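Local structure of protein archease (Thermotoga maritima, 1J5U) at residues N41-E46 and D71-W76; W87-K90 and E95-V98. The protein probably activates the tRNA-splicing ligase RtcB by promoting its guanylylation, and binds calcium. All blocks are in the same frame, centred on the assembly; numbering follows the deposited sequence.

Interaction 1: N41-E46 and D71-W76; sequences NILLEE and DTVNDW
The indole of Trp76 turns an edge, not a face, to Leu43: methyl CD1 of Leu43 lies near the plane of the ring, 3.9 Å from Trp76 CE3, and at 4.0 Å it also touches Trp76 CB. One face of the indole lies against the residue's own helix, where Thr72 O sits 3.3 Å above the ring plane, toward the rim, and Val73 CA rests beside it. This follows from the first torsion of Trp76, which keeps CG beside the backbone N (chi1 -68°) and folds the ring back along the preceding turn. Trp76 also meets the rings of Tyr60, edge-to-face, and Phe100, whose plane is nearly perpendicular.

Leu43 reaches across from helix 32-47 as an extended chain. With CD1 anti to CA (chi2 179°), this methyl is carried farthest from its own backbone and serves as the contact point for both partners on helix 66-81. The second is Val73, one turn before Trp76, whose CG1 approaches Leu43 CD1 to 4.3 Å. A single methyl thus enters the groove between side chains three residues apart, and the side chains of Leu43 and Trp76 meet at about a right angle. The CA atoms of Leu43 and Trp76 remain 8.9 Å apart, so the helices touch here through side chains rather than backbone. Beyond the contact, Val73 leans on Leu36 and Ala39, Leu43 packs on Ile111, and Asp75 takes a salt bridge to Lys58.

This buried side-chain packing joins helices 32-47 and 66-81 near the centre of the chain, away from the bound calcium; Trp76 also reaches Pro86 and Ile89 of strand 84-92. The contact is apolar, one methyl against a ring edge and a valine methyl, and rests on van der Waals packing and exclusion of water.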
ATOM      1  N   ASN A  41      -5.159   2.239  -3.749  1.00 13.70           N
ATOM      2  CA  ASN A  41      -5.173   2.982  -5.008  1.00 15.09           C
ATOM      3  C   ASN A  41      -3.760   3.172  -5.572  1.00 14.10           C
ATOM      4  O   ASN A  41      -3.544   3.005  -6.766  1.00 16.90           O
ATOM      5  CB  ASN A  41      -5.852   4.355  -4.818  1.00 14.19           C
ATOM      6  CG  ASN A  41      -7.336   4.234  -4.549  1.00 15.05           C
ATOM      7  OD1 ASN A  41      -7.929   3.182  -4.791  1.00 13.88           O
ATOM      8  ND2 ASN A  41      -7.951   5.313  -4.056  1.00 14.52           N
ATOM      9  N   ILE A  42      -2.808   3.513  -4.712  1.00 13.98           N
ATOM     10  CA  ILE A  42      -1.424   3.718  -5.126  1.00 14.11           C
ATOM     11  C   ILE A  42      -0.821   2.446  -5.732  1.00 15.87           C
ATOM     12  O   ILE A  42      -0.219   2.493  -6.816  1.00 13.79           O
ATOM     13  CB  ILE A  42      -0.539   4.184  -3.923  1.00 14.45           C
ATOM     14  CG1 ILE A  42      -0.927   5.617  -3.500  1.00 12.29           C
ATOM     15  CG2 ILE A  42       0.958   4.117  -4.307  1.00 16.34           C
ATOM     16  CD1 ILE A  42      -0.187   6.125  -2.263  1.00 12.43           C
ATOM     17  N   LEU A  43      -0.992   1.314  -5.038  1.00 14.29           N
ATOM     18  CA  LEU A  43      -0.471   0.030  -5.503  1.00 15.81           C
ATOM     19  C   LEU A  43      -0.990  -0.354  -6.899  1.00 16.93           C
ATOM     20  O   LEU A  43      -0.210  -0.749  -7.779  1.00 19.84           O
ATOM     21  CB  LEU A  43      -0.807  -1.092  -4.476  1.00 13.97           C
ATOM     22  CG  LEU A  43      -0.126  -1.004  -3.097  1.00 14.41           C
ATOM     23  CD1 LEU A  43      -0.592  -2.176  -2.214  1.00 17.12           C
ATOM     24  CD2 LEU A  43       1.413  -1.047  -3.256  1.00 16.61           C
ATOM     25  N   LEU A  44      -2.295  -0.227  -7.107  1.00 18.16           N
ATOM     26  CA  LEU A  44      -2.928  -0.557  -8.392  1.00 18.77           C
ATOM     27  C   LEU A  44      -2.485   0.385  -9.522  1.00 21.91           C
ATOM     28  O   LEU A  44      -2.196  -0.046 -10.646  1.00 21.02           O
ATOM     29  CB  LEU A  44      -4.449  -0.458  -8.265  1.00 20.93           C
ATOM     30  CG  LEU A  44      -5.086  -1.426  -7.264  1.00 23.08           C
ATOM     31  CD1 LEU A  44      -6.590  -1.187  -7.176  1.00 22.47           C
ATOM     32  CD2 LEU A  44      -4.790  -2.840  -7.712  1.00 22.78           C
ATOM     33  N   GLU A  45      -2.450   1.668  -9.208  1.00 20.39           N
ATOM     34  CA  GLU A  45      -2.065   2.687 -10.177  1.00 23.89           C
ATOM     35  C   GLU A  45      -0.581   2.627 -10.531  1.00 23.59           C
ATOM     36  O   GLU A  45      -0.218   2.605 -11.706  1.00 23.40           O
ATOM     37  CB  GLU A  45      -2.419   4.068  -9.616  1.00 25.26           C
ATOM     38  CG  GLU A  45      -1.694   5.240 -10.272  1.00 29.61           C
ATOM     39  CD  GLU A  45      -1.829   6.511  -9.444  1.00 30.79           C
ATOM     40  OE1 GLU A  45      -2.978   6.906  -9.165  1.00 30.48           O
ATOM     41  OE2 GLU A  45      -0.791   7.103  -9.072  1.00 32.17           O
ATOM     42  N   GLU A  46       0.269   2.579  -9.509  1.00 22.12           N
ATOM     43  CA  GLU A  46       1.709   2.552  -9.707  1.00 23.06           C
ATOM     44  C   GLU A  46       2.156   1.301 -10.461  1.00 23.84           C
ATOM     45  O   GLU A  46       3.041   1.357 -11.333  1.00 21.90           O
ATOM     46  CB  GLU A  46       2.395   2.652  -8.336  1.00 25.81           C
ATOM     47  CG  GLU A  46       3.899   2.690  -8.346  1.00 31.44           C
ATOM     48  CD  GLU A  46       4.449   3.807  -9.200  1.00 32.80           C
ATOM     49  OE1 GLU A  46       3.897   4.928  -9.174  1.00 35.75           O
ATOM     50  OE2 GLU A  46       5.446   3.560  -9.889  1.00 35.82           O
ATOM     51  N   ASP A  71       2.053  -3.325   8.403  1.00 16.23           N
ATOM     52  CA  ASP A  71       1.817  -4.754   8.239  1.00 16.76           C
ATOM     53  C   ASP A  71       0.768  -5.063   7.183  1.00 16.14           C
ATOM     54  O   ASP A  71       0.892  -6.014   6.428  1.00 16.24           O
ATOM     55  CB  ASP A  71       1.329  -5.389   9.551  1.00 18.97           C
ATOM     56  CG  ASP A  71       2.401  -5.413  10.610  1.00 20.41           C
ATOM     57  OD1 ASP A  71       3.568  -5.211  10.246  1.00 20.95           O
ATOM     58  OD2 ASP A  71       2.072  -5.642  11.788  1.00 25.47           O
ATOM     59  N   THR A  72      -0.296  -4.279   7.163  1.00 15.71           N
ATOM     60  CA  THR A  72      -1.376  -4.516   6.206  1.00 15.08           C
ATOM     61  C   THR A  72      -0.970  -4.263   4.757  1.00 14.93           C
ATOM     62  O   THR A  72      -1.190  -5.088   3.876  1.00 15.26           O
ATOM     63  CB  THR A  72      -2.592  -3.629   6.546  1.00 14.25           C
ATOM     64  OG1 THR A  72      -3.060  -3.955   7.858  1.00 16.36           O
ATOM     65  CG2 THR A  72      -3.731  -3.842   5.545  1.00 14.72           C
ATOM     66  N   VAL A  73      -0.392  -3.098   4.500  1.00 15.45           N
ATOM     67  CA  VAL A  73      -0.022  -2.782   3.132  1.00 13.36           C
ATOM     68  C   VAL A  73       1.084  -3.745   2.653  1.00 12.45           C
ATOM     69  O   VAL A  73       1.081  -4.172   1.509  1.00 14.50           O
ATOM     70  CB  VAL A  73       0.431  -1.286   3.035  1.00 12.16           C
ATOM     71  CG1 VAL A  73       0.977  -0.981   1.658  1.00 11.97           C
ATOM     72  CG2 VAL A  73      -0.760  -0.346   3.377  1.00  9.71           C
ATOM     73  N   ASN A  74       2.026  -4.099   3.519  1.00 13.71           N
ATOM     74  CA  ASN A  74       3.063  -5.010   3.058  1.00 14.12           C
ATOM     75  C   ASN A  74       2.519  -6.395   2.817  1.00 14.64           C
ATOM     76  O   ASN A  74       3.046  -7.126   1.991  1.00 15.19           O
ATOM     77  CB  ASN A  74       4.259  -5.026   4.008  1.00 15.77           C
ATOM     78  CG  ASN A  74       5.198  -3.852   3.743  1.00 16.71           C
ATOM     79  OD1 ASN A  74       5.556  -3.603   2.594  1.00 16.04           O
ATOM     80  ND2 ASN A  74       5.578  -3.131   4.781  1.00 15.39           N
ATOM     81  N   ASP A  75       1.454  -6.755   3.518  1.00 14.07           N
ATOM     82  CA  ASP A  75       0.881  -8.061   3.265  1.00 15.82           C
ATOM     83  C   ASP A  75       0.205  -8.013   1.895  1.00 14.58           C
ATOM     84  O   ASP A  75       0.244  -8.983   1.159  1.00 15.66           O
ATOM     85  CB  ASP A  75      -0.133  -8.470   4.331  1.00 16.28           C
ATOM     86  CG  ASP A  75      -0.581  -9.904   4.133  1.00 18.88           C
ATOM     87  OD1 ASP A  75      -1.732 -10.146   3.736  1.00 17.41           O
ATOM     88  OD2 ASP A  75       0.265 -10.784   4.320  1.00 19.25           O
ATOM     89  N   TRP A  76      -0.381  -6.867   1.540  1.00 14.07           N
ATOM     90  CA  TRP A  76      -1.007  -6.712   0.231  1.00 14.67           C
ATOM     91  C   TRP A  76       0.038  -6.858  -0.884  1.00 14.97           C
ATOM     92  O   TRP A  76      -0.254  -7.385  -1.948  1.00 14.54           O
ATOM     93  CB  TRP A  76      -1.661  -5.339   0.067  1.00 14.84           C
ATOM     94  CG  TRP A  76      -2.868  -5.095   0.921  1.00 13.70           C
ATOM     95  CD1 TRP A  76      -3.529  -6.008   1.711  1.00 14.56           C
ATOM     96  CD2 TRP A  76      -3.545  -3.848   1.093  1.00 14.92           C
ATOM     97  NE1 TRP A  76      -4.570  -5.399   2.362  1.00 12.99           N
ATOM     98  CE2 TRP A  76      -4.607  -4.071   2.000  1.00 14.93           C
ATOM     99  CE3 TRP A  76      -3.361  -2.553   0.559  1.00 14.06           C
ATOM    100  CZ2 TRP A  76      -5.488  -3.048   2.394  1.00 14.84           C
ATOM    101  CZ3 TRP A  76      -4.248  -1.532   0.951  1.00 13.27           C
ATOM    102  CH2 TRP A  76      -5.293  -1.792   1.860  1.00 15.20           C
TER

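Interaction 2: W87-K90 and E95-V98; sequences WRIK and ELKV
Lys90 and Lys97 form an antiparallel hydrogen-bonded pair: Lys90 N donates to Lys97 O at 2.8 Å, and Lys97 N returns a bond to Lys90 O at 2.7 Å, with an N-H...O angle of 167°. The next pair, Ile89 with Val98, is non-hydrogen-bonded, and here Val98 CA approaches Arg88 O at 3.4 Å in a CA-H...O contact. On the face carrying Ile89 and Val98, Ile89 CG2 meets Leu96 CD2 at 4.2 Å, while Ile89 CG1 lies more loosely beside Val98 CG2, 4.4 Å away. Helices 32-47 and 66-81 pack over this face.

The two lysine side chains share the other face, but Lys90 NZ and Lys97 NZ stand 6.8 Å apart; Lys97 NZ also has long, weak ion pairs with Glu92 and Glu57. Farther from the turn of this hairpin, Trp87 and Arg88 both face Thr99 in a classic beta bulge. Two successive bends (chi1 -73°, chi2 -74°) bring the chain of Arg88 over the Trp87 ring, with Arg88 CG 3.4 Å above its centre, and Arg88 NH1 donates to Trp87 O at 2.7 Å from well above the carbonyl plane. Arg101 adds a cation-pi contact to Trp87.

Chemically the hairpin is two-sided, with an apolar face turned to the helices and a cationic one, where the distance between the amines, and for Lys97 the weak pairing with Glu92 and Glu57, may temper the repulsion.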
ATOM      1  N   TRP A  87      -8.688  -4.980  -3.618  1.00 17.90           N
ATOM      2  CA  TRP A  87      -9.692  -4.307  -4.432  1.00 19.03           C
ATOM      3  C   TRP A  87     -10.745  -3.541  -3.630  1.00 19.65           C
ATOM      4  O   TRP A  87     -11.009  -2.349  -3.886  1.00 17.85           O
ATOM      5  CB  TRP A  87     -10.360  -5.354  -5.349  1.00 19.11           C
ATOM      6  CG  TRP A  87     -11.525  -4.843  -6.149  1.00 23.68           C
ATOM      7  CD1 TRP A  87     -11.529  -3.802  -7.042  1.00 25.17           C
ATOM      8  CD2 TRP A  87     -12.855  -5.362  -6.136  1.00 25.92           C
ATOM      9  NE1 TRP A  87     -12.782  -3.645  -7.580  1.00 26.27           N
ATOM     10  CE2 TRP A  87     -13.617  -4.589  -7.042  1.00 27.46           C
ATOM     11  CE3 TRP A  87     -13.479  -6.411  -5.446  1.00 28.84           C
ATOM     12  CZ2 TRP A  87     -14.976  -4.830  -7.277  1.00 29.76           C
ATOM     13  CZ3 TRP A  87     -14.836  -6.655  -5.679  1.00 30.84           C
ATOM     14  CH2 TRP A  87     -15.568  -5.864  -6.591  1.00 31.85           C
ATOM     15  N   ARG A  88     -11.358  -4.222  -2.666  1.00 19.93           N
ATOM     16  CA  ARG A  88     -12.370  -3.584  -1.840  1.00 20.90           C
ATOM     17  C   ARG A  88     -12.060  -3.787  -0.364  1.00 18.89           C
ATOM     18  O   ARG A  88     -11.407  -4.756   0.014  1.00 16.82           O
ATOM     19  CB  ARG A  88     -13.758  -4.144  -2.174  1.00 25.27           C
ATOM     20  CG  ARG A  88     -14.291  -3.643  -3.523  1.00 31.98           C
ATOM     21  CD  ARG A  88     -14.739  -2.180  -3.426  1.00 36.99           C
ATOM     22  NE  ARG A  88     -15.081  -1.589  -4.721  1.00 41.63           N
ATOM     23  CZ  ARG A  88     -14.200  -1.038  -5.556  1.00 44.30           C
ATOM     24  NH1 ARG A  88     -12.908  -0.999  -5.242  1.00 44.02           N
ATOM     25  NH2 ARG A  88     -14.611  -0.516  -6.705  1.00 44.01           N
ATOM     26  N   ILE A  89     -12.522  -2.853   0.451  1.00 15.66           N
ATOM     27  CA  ILE A  89     -12.295  -2.912   1.883  1.00 17.78           C
ATOM     28  C   ILE A  89     -13.611  -2.654   2.591  1.00 18.77           C
ATOM     29  O   ILE A  89     -14.311  -1.667   2.310  1.00 19.10           O
ATOM     30  CB  ILE A  89     -11.260  -1.863   2.331  1.00 17.61           C
ATOM     31  CG1 ILE A  89      -9.975  -2.025   1.501  1.00 16.24           C
ATOM     32  CG2 ILE A  89     -10.978  -2.039   3.837  1.00 15.76           C
ATOM     33  CD1 ILE A  89      -8.988  -0.873   1.638  1.00 19.69           C
ATOM     34  N   LYS A  90     -13.937  -3.550   3.514  1.00 19.54           N
ATOM     35  CA  LYS A  90     -15.188  -3.465   4.263  1.00 21.30           C
ATOM     36  C   LYS A  90     -14.936  -3.666   5.751  1.00 19.50           C
ATOM     37  O   LYS A  90     -14.376  -4.677   6.158  1.00 20.26           O
ATOM     38  CB  LYS A  90     -16.147  -4.536   3.725  1.00 22.99           C
ATOM     39  CG  LYS A  90     -17.465  -4.700   4.485  1.00 28.09           C
ATOM     40  CD  LYS A  90     -18.290  -5.830   3.848  1.00 32.24           C
ATOM     41  CE  LYS A  90     -19.375  -6.315   4.789  1.00 34.98           C
ATOM     42  NZ  LYS A  90     -20.096  -5.150   5.391  1.00 36.93           N
ATOM     43  N   GLU A  95     -12.278  -4.960  12.718  1.00 22.53           N
ATOM     44  CA  GLU A  95     -11.432  -5.578  11.706  1.00 21.76           C
ATOM     45  C   GLU A  95     -11.840  -5.131  10.321  1.00 20.21           C
ATOM     46  O   GLU A  95     -12.929  -4.612  10.132  1.00 19.55           O
ATOM     47  CB  GLU A  95     -11.560  -7.078  11.728  1.00 23.00           C
ATOM     48  CG  GLU A  95     -11.113  -7.741  12.989  1.00 23.05           C
ATOM     49  CD  GLU A  95     -11.343  -9.213  12.886  1.00 24.86           C
ATOM     50  OE1 GLU A  95     -10.413  -9.930  12.439  1.00 24.11           O
ATOM     51  OE2 GLU A  95     -12.474  -9.639  13.225  1.00 24.16           O
ATOM     52  N   LEU A  96     -10.955  -5.347   9.354  1.00 17.42           N
ATOM     53  CA  LEU A  96     -11.255  -4.983   7.984  1.00 17.98           C
ATOM     54  C   LEU A  96     -11.203  -6.204   7.089  1.00 15.89           C
ATOM     55  O   LEU A  96     -10.217  -6.955   7.098  1.00 16.25           O
ATOM     56  CB  LEU A  96     -10.249  -3.953   7.479  1.00 16.20           C
ATOM     57  CG  LEU A  96     -10.254  -2.632   8.246  1.00 16.82           C
ATOM     58  CD1 LEU A  96      -9.022  -1.838   7.788  1.00 18.95           C
ATOM     59  CD2 LEU A  96     -11.551  -1.840   7.967  1.00 14.74           C
ATOM     60  N   LYS A  97     -12.273  -6.407   6.331  1.00 16.42           N
ATOM     61  CA  LYS A  97     -12.331  -7.509   5.379  1.00 16.05           C
ATOM     62  C   LYS A  97     -11.919  -6.934   4.029  1.00 15.55           C
ATOM     63  O   LYS A  97     -12.568  -6.026   3.477  1.00 16.44           O
ATOM     64  CB  LYS A  97     -13.740  -8.097   5.272  1.00 16.81           C
ATOM     65  CG  LYS A  97     -13.885  -9.073   4.115  1.00 17.48           C
ATOM     66  CD  LYS A  97     -15.341  -9.526   3.888  1.00 22.86           C
ATOM     67  CE  LYS A  97     -15.762 -10.638   4.813  1.00 23.56           C
ATOM     68  NZ  LYS A  97     -17.129 -11.182   4.434  1.00 22.92           N
ATOM     69  N   VAL A  98     -10.822  -7.462   3.510  1.00 15.89           N
ATOM     70  CA  VAL A  98     -10.280  -7.021   2.234  1.00 14.27           C
ATOM     71  C   VAL A  98     -10.570  -8.040   1.137  1.00 14.77           C
ATOM     72  O   VAL A  98     -10.231  -9.212   1.265  1.00 15.18           O
ATOM     73  CB  VAL A  98      -8.745  -6.813   2.359  1.00 13.07           C
ATOM     74  CG1 VAL A  98      -8.122  -6.468   0.975  1.00 14.21           C
ATOM     75  CG2 VAL A  98      -8.480  -5.692   3.360  1.00 12.43           C
TER

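In the fold
Interactions 1 and 2 follow one another along the chain, as helix 66-81 leads into strand 84-92, and their centres lie 13 Å apart. Trp76 belongs to both neighbourhoods: the far side of its indole reaches the hairpin, with Trp76 CH2 3.8 Å from Ile89 CD1 and Trp76 NE1 4.0 Å from Val98 CG1. The tryptophan therefore bridges the helix pair and the apolar face of the sheet in one continuous core. The calcium site lies beyond interaction 1, with the Leu43 side chain about 9 Å from that of Thr136, a calcium ligand, and about 14 Å from the ion itself. Interaction 2 is remote from that site.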